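Local coordinates for protein (superoxide dismutase) (Aquifex pyrophilus, PDB 1COJ) that uses one iron ion per subunit to dismutate toxic superoxide radicals into hydrogen peroxide and molecular oxygen, at residues K93-P96 / L100-K103. Sequence-based numbering, arbitrary orientation.
Sequences KGEP and LKKK
With CG of Lys-101 set opposite its own carbonyl carbon (chi1 -69°) and the rest of the chain drawn out straight, the lysine runs back from the helix across Pro-96 toward Glu-95. Glu-95 answers with a similar shape, its CG also anti to the carbonyl carbon (chi1 -82°). The charged ends face each other at long salt-bridge distance, 3.9 Å between Glu-95 OE1 and Lys-101 NZ. Pro-96 and Lys-101 carry most of the contact: Lys-101 CE packs 3.5 Å from Pro-96 CG, and the same methylene sits 3.1 Å from Pro-96 O. In the iron/manganese superoxide dismutase fold this is where the loop following the helical hairpin enters helix 98-107, the first helix of the C-terminal domain; Ser-97 OG accepts a hydrogen bond from Leu-100 N in its first turn. Cutting Lys-101 back to an alanine is likely to uncover CG of the proline ring and leave Glu-95 without this cationic mate. On the buried side, Leu-100 CD2 meets Pro-96 CB at 3.9 Å, and both residues also rest on helix 190-207, the proline against Trp-190 and the leucine against Asn-194 and Phe-197.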
# COMPACT_ATOMS: atom_id res chain seq x y z
N LYS A 93 13.18 32.85 -7.95
CA LYS A 93 13.56 33.51 -9.20
C LYS A 93 12.38 33.59 -10.16
O LYS A 93 11.61 32.64 -10.28
CB LYS A 93 14.71 32.76 -9.86
CG LYS A 93 15.39 33.51 -10.99
CD LYS A 93 16.58 32.71 -11.50
CE LYS A 93 17.46 33.53 -12.45
NZ LYS A 93 16.75 33.96 -13.69
N GLY A 94 12.26 34.72 -10.85
CA GLY A 94 11.19 34.91 -11.81
C GLY A 94 9.82 34.97 -11.19
O GLY A 94 9.67 35.21 -9.99
N GLU A 95 8.80 34.73 -12.02
CA GLU A 95 7.40 34.74 -11.61
C GLU A 95 6.63 33.82 -12.53
O GLU A 95 7.08 33.51 -13.63
CB GLU A 95 6.81 36.14 -11.76
CG GLU A 95 7.08 37.11 -10.64
CD GLU A 95 6.36 38.43 -10.85
OE1 GLU A 95 5.12 38.39 -11.02
OE2 GLU A 95 7.02 39.49 -10.87
N PRO A 96 5.46 33.33 -12.07
CA PRO A 96 4.70 32.44 -12.96
C PRO A 96 4.26 33.22 -14.20
O PRO A 96 3.85 34.38 -14.11
CB PRO A 96 3.52 32.02 -12.08
CG PRO A 96 3.42 33.10 -11.04
CD PRO A 96 4.85 33.41 -10.74
N LEU A 100 0.61 30.45 -17.53
CA LEU A 100 0.45 29.57 -16.38
C LEU A 100 -0.63 30.10 -15.44
O LEU A 100 -1.50 29.34 -15.01
CB LEU A 100 1.78 29.43 -15.63
CG LEU A 100 1.73 28.59 -14.34
CD1 LEU A 100 1.22 27.18 -14.64
CD2 LEU A 100 3.11 28.54 -13.70
N LYS A 101 -0.61 31.40 -15.18
CA LYS A 101 -1.60 32.01 -14.30
C LYS A 101 -3.01 31.84 -14.83
O LYS A 101 -3.94 31.57 -14.06
CB LYS A 101 -1.30 33.50 -14.10
CG LYS A 101 -0.05 33.80 -13.31
CD LYS A 101 0.19 35.30 -13.28
CE LYS A 101 1.48 35.63 -12.57
NZ LYS A 101 1.83 37.07 -12.72
N LYS A 102 -3.18 31.97 -16.14
CA LYS A 102 -4.50 31.84 -16.75
C LYS A 102 -5.05 30.43 -16.63
O LYS A 102 -6.24 30.24 -16.34
CB LYS A 102 -4.45 32.29 -18.21
CG LYS A 102 -5.83 32.45 -18.86
CD LYS A 102 -6.70 33.45 -18.10
CE LYS A 102 -6.09 34.85 -18.07
NZ LYS A 102 -6.91 35.82 -17.29
N LYS A 103 -4.20 29.44 -16.87
CA LYS A 103 -4.60 28.03 -16.79
C LYS A 103 -5.00 27.69 -15.35
O LYS A 103 -6.01 27.03 -15.12
CB LYS A 103 -3.46 27.13 -17.25
CG LYS A 103 -3.85 25.68 -17.47
CD LYS A 103 -4.01 25.39 -18.96
CE LYS A 103 -4.40 23.94 -19.22
NZ LYS A 103 -5.82 23.65 -18.91